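Side-chain contacts in galactofuranose-binding protein YtfQ (Escherichia coli, PDB 2VK2), which binds galactofuranose, in both alpha and beta forms, in the periplasm and serves the ABC transporter that carries this sugar into the cell: residues K25-A28 / E29-I33; T104-A107 / D108-L111. All coordinates share one frame; numbering follows the deposited sequence.

Contact 1: residues K25-A28 / E29-I33; sequences KSEA and EKRGI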
loop_
_atom_site.group_PDB
_atom_site.type_symbol
_atom_site.label_atom_id
_atom_site.label_comp_id
_atom_site.label_asym_id
_atom_site.label_seq_id
_atom_site.Cartn_x
_atom_site.Cartn_y
_atom_site.Cartn_z
ATOM N N LYS A 25 5.532 -5.221 15.495
ATOM C CA LYS A 25 6.072 -5.232 16.851
ATOM C C LYS A 25 5.173 -5.990 17.826
ATOM O O LYS A 25 5.657 -6.836 18.574
ATOM C CB LYS A 25 6.302 -3.808 17.350
ATOM C CG LYS A 25 7.428 -3.071 16.646
ATOM C CD LYS A 25 7.490 -1.631 17.120
ATOM C CE LYS A 25 8.599 -0.853 16.442
ATOM N NZ LYS A 25 8.569 0.584 16.837
ATOM N N SER A 26 3.873 -5.699 17.818
ATOM C CA SER A 26 2.954 -6.367 18.749
ATOM C C SER A 26 2.806 -7.858 18.433
ATOM O O SER A 26 2.716 -8.680 19.346
ATOM C CB SER A 26 1.585 -5.669 18.800
ATOM O OG SER A 26 0.985 -5.566 17.526
ATOM N N GLU A 27 2.805 -8.208 17.148
ATOM C CA GLU A 27 2.786 -9.616 16.747
ATOM C C GLU A 27 4.036 -10.348 17.234
ATOM O O GLU A 27 3.941 -11.437 17.796
ATOM C CB GLU A 27 2.659 -9.753 15.227
ATOM C CG GLU A 27 1.245 -9.521 14.696
ATOM C CD GLU A 27 0.306 -10.694 14.947
ATOM O OE1 GLU A 27 0.771 -11.760 15.398
ATOM O OE2 GLU A 27 -0.907 -10.552 14.693
ATOM N N ALA A 28 5.203 -9.744 17.028
ATOM C CA ALA A 28 6.457 -10.337 17.490
ATOM C C ALA A 28 6.455 -10.521 19.005
ATOM O O ALA A 28 6.812 -11.587 19.508
ATOM C CB ALA A 28 7.639 -9.482 17.065
ATOM N N GLU A 29 6.033 -9.484 19.722
ATOM C CA GLU A 29 6.045 -9.495 21.182
ATOM C C GLU A 29 5.188 -10.613 21.765
ATOM O O GLU A 29 5.646 -11.349 22.638
ATOM C CB GLU A 29 5.606 -8.135 21.727
ATOM C CG GLU A 29 6.687 -7.068 21.583
ATOM C CD GLU A 29 6.145 -5.656 21.446
ATOM O OE1 GLU A 29 4.973 -5.412 21.805
ATOM O OE2 GLU A 29 6.905 -4.783 20.972
ATOM N N LYS A 30 3.965 -10.771 21.266
ATOM C CA LYS A 30 3.070 -11.805 21.796
ATOM C C LYS A 30 3.503 -13.226 21.416
ATOM O O LYS A 30 3.068 -14.192 22.045
ATOM C CB LYS A 30 1.609 -11.545 21.404
ATOM C CG LYS A 30 1.246 -11.794 19.952
ATOM C CD LYS A 30 -0.234 -11.512 19.736
ATOM C CE LYS A 30 -0.692 -11.944 18.361
ATOM N NZ LYS A 30 -2.170 -11.829 18.208
ATOM N N ARG A 31 4.363 -13.346 20.405
ATOM C CA ARG A 31 4.914 -14.636 19.984
ATOM C C ARG A 31 6.265 -14.945 20.632
ATOM O O ARG A 31 6.816 -16.024 20.418
ATOM C CB ARG A 31 5.078 -14.662 18.463
ATOM C CG ARG A 31 3.781 -14.592 17.687
ATOM C CD ARG A 31 4.043 -14.217 16.236
ATOM N NE ARG A 31 2.803 -13.964 15.506
ATOM C CZ ARG A 31 2.121 -14.878 14.816
ATOM N NH1 ARG A 31 2.553 -16.130 14.723
ATOM N NH2 ARG A 31 0.998 -14.529 14.199
ATOM N N GLY A 32 6.808 -14.003 21.398
ATOM C CA GLY A 32 8.124 -14.172 22.018
ATOM C C GLY A 32 9.274 -14.094 21.026
ATOM O O GLY A 32 10.349 -14.645 21.265
ATOM N N ILE A 33 9.046 -13.401 19.914
ATOM C CA ILE A 33 10.037 -13.263 18.851
ATOM C C ILE A 33 10.729 -11.914 18.996
ATOM O O ILE A 33 10.076 -10.896 19.233
ATOM C CB ILE A 33 9.368 -13.377 17.463
ATOM C CG1 ILE A 33 8.833 -14.798 17.257
ATOM C CG2 ILE A 33 10.350 -13.006 16.349
ATOM C CD1 ILE A 33 7.950 -14.958 16.037
#
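Arg31 reaches back along the preceding helical turn to the carboxylate of Glu27, a worked example of an i to i+4 salt bridge. Its chain can be traced outward along the Glu27 carbonyl: CB lies 3.5 Å from Glu27 O, and CG then passes 3.2 Å from Glu27 O, with CD just as near. Extended from CG to NE, the chain brings the guanidinium side-on to the acid. NE donates to Glu27 OE1 at 3.0 Å, nearly along the C-O axis, whereas NH2 reaches the same oxygen from above the carboxylate plane, 43° out of it. One oxygen thus takes two donors, with the flat groups turned 40° apart. This turn ends helix 15-31 of the beta-alpha-beta unit between strands 4-9 and 34-39; Gly32, the first residue past the helix and at positive phi, closes it in a Schellman motif, with Ile33 N donating to Ala28 O at 2.9 Å. At the tip, NH1 makes salt bridges to Asp257 and Glu260 on helix 252-265. The bend of Glu27 at chi2 (-76°) sets its carboxylate alongside Lys30, whose NZ forms a long salt bridge, 3.9 Å, to Glu27 OE2; that oxygen also accepts from Asn250.

Contact 2: residues T104-A107 / D108-L111; sequences TVTA and DNIL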
loop_
_atom_site.group_PDB
_atom_site.type_symbol
_atom_site.label_atom_id
_atom_site.label_comp_id
_atom_site.label_asym_id
_atom_site.label_seq_id
_atom_site.Cartn_x
_atom_site.Cartn_y
_atom_site.Cartn_z
ATOM N N THR A 104 5.265 -14.233 -0.342
ATOM C CA THR A 104 4.896 -12.823 -0.278
ATOM C C THR A 104 3.537 -12.730 0.400
ATOM O O THR A 104 2.574 -13.343 -0.059
ATOM C CB THR A 104 4.795 -12.187 -1.676
ATOM O OG1 THR A 104 6.013 -12.409 -2.395
ATOM C CG2 THR A 104 4.546 -10.686 -1.574
ATOM N N VAL A 105 3.474 -11.993 1.506
ATOM C CA VAL A 105 2.207 -11.689 2.162
ATOM C C VAL A 105 1.743 -10.340 1.642
ATOM O O VAL A 105 2.443 -9.341 1.791
ATOM C CB VAL A 105 2.350 -11.626 3.691
ATOM C CG1 VAL A 105 0.986 -11.387 4.339
ATOM C CG2 VAL A 105 2.982 -12.905 4.221
ATOM N N THR A 106 0.576 -10.305 1.010
ATOM C CA THR A 106 0.160 -9.111 0.293
ATOM C C THR A 106 -1.313 -9.185 -0.058
ATOM O O THR A 106 -1.893 -10.264 -0.098
ATOM C CB THR A 106 0.999 -8.949 -1.008
ATOM O OG1 THR A 106 0.619 -7.754 -1.702
ATOM C CG2 THR A 106 0.816 -10.154 -1.928
ATOM N N ALA A 107 -1.920 -8.029 -0.294
ATOM C CA ALA A 107 -3.220 -7.988 -0.942
ATOM C C ALA A 107 -3.050 -8.288 -2.430
ATOM O O ALA A 107 -1.935 -8.269 -2.965
ATOM C CB ALA A 107 -3.867 -6.629 -0.753
ATOM N N ASP A 108 -4.165 -8.590 -3.082
ATOM C CA ASP A 108 -4.237 -8.587 -4.535
ATOM C C ASP A 108 -4.411 -7.121 -4.919
ATOM O O ASP A 108 -5.504 -6.567 -4.822
ATOM C CB ASP A 108 -5.413 -9.445 -5.004
ATOM C CG ASP A 108 -5.586 -9.453 -6.513
ATOM O OD1 ASP A 108 -4.994 -8.598 -7.208
ATOM O OD2 ASP A 108 -6.340 -10.322 -7.000
ATOM N N ASN A 109 -3.318 -6.487 -5.325
ATOM C CA ASN A 109 -3.310 -5.043 -5.538
ATOM C C ASN A 109 -3.963 -4.647 -6.857
ATOM O O ASN A 109 -4.449 -3.525 -6.999
ATOM C CB ASN A 109 -1.883 -4.508 -5.432
ATOM C CG ASN A 109 -1.221 -4.896 -4.127
ATOM O OD1 ASN A 109 -1.663 -4.500 -3.047
ATOM N ND2 ASN A 109 -0.167 -5.686 -4.218
ATOM N N ILE A 110 -3.993 -5.575 -7.811
ATOM C CA ILE A 110 -4.769 -5.380 -9.028
ATOM C C ILE A 110 -6.249 -5.302 -8.653
ATOM O O ILE A 110 -6.963 -4.399 -9.096
ATOM C CB ILE A 110 -4.527 -6.506 -10.062
ATOM C CG1 ILE A 110 -3.047 -6.552 -10.470
ATOM C CG2 ILE A 110 -5.407 -6.291 -11.283
ATOM C CD1 ILE A 110 -2.707 -7.620 -11.482
ATOM N N LEU A 111 -6.698 -6.234 -7.817
ATOM C CA LEU A 111 -8.072 -6.222 -7.313
ATOM C C LEU A 111 -8.419 -4.918 -6.597
ATOM O O LEU A 111 -9.502 -4.381 -6.789
ATOM C CB LEU A 111 -8.325 -7.405 -6.373
ATOM C CG LEU A 111 -9.681 -7.425 -5.659
ATOM C CD1 LEU A 111 -10.823 -7.559 -6.661
ATOM C CD2 LEU A 111 -9.712 -8.551 -4.637
#
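Asn109 turns its side-chain amide back over the end of the strand, across Thr106 and Ala107. Its CG stands 3.6 Å from Ala107 O and 4.2 Å from Thr106 OG1, so the amide group lies against both a carbonyl and a hydroxyl. With CG beside its own backbone N (chi1 -54°), Asn109 reaches back along the chain. The Ala107 carbonyl is in turn fixed by Thr106, whose OG1 donates to Ala107 O at 2.9 Å, approaching a lone pair of that oxygen in the plane of the carbonyl.

The segment is the passage from strand 103-106, in the parallel sheet of one lobe, into helix 109-124 of the other, one of the interdomain crossovers that link the two lobes of a periplasmic sugar-binding protein. The helix begins with Asp108 as N-cap: OD1 accepts from Leu111 N at 3.0 Å in a nearly straight bond (170°), the donor standing well above the carboxylate plane. The helix start would probably favour the negative charge of this acid.

Farther out, Asn109 packs on Val142, Asp145 and Arg146 of helix 141-153, and its side chain comes within about 5 Å of the bound beta-D-galactofuranose. Cut back to an alanine, this position is likely to lose the packing between Thr106, Ala107 and Arg146, leaving that sugar-binding arginine less firmly placed. On the strand side, Thr106 rests on Leu272, while its backbone is hydrogen-bonded to Thr273; Ala107 touches Leu247 of the ligand pocket.

Overall arrangement
Both contacts are local, yet one ends a helix and the other begins a different one, in very different places in the fold. Contact 1 closes helix 15-31 at the partly buried periphery, its centre about 23 Å from that of the chain, where charged side chains reach across a turn and on to helix 252-265. Contact 2 is buried, its centre about 9 Å from that of the chain, and opens helix 109-124 at a crossing between the lobes, close to the sugar. Its chemistry differs: a hydroxyl, a side-chain amide and a capping carboxylate where contact 1 has a salt-bridge network. Contacts 1 and 2 share no helix or strand, their nearest atoms about 10 Å apart.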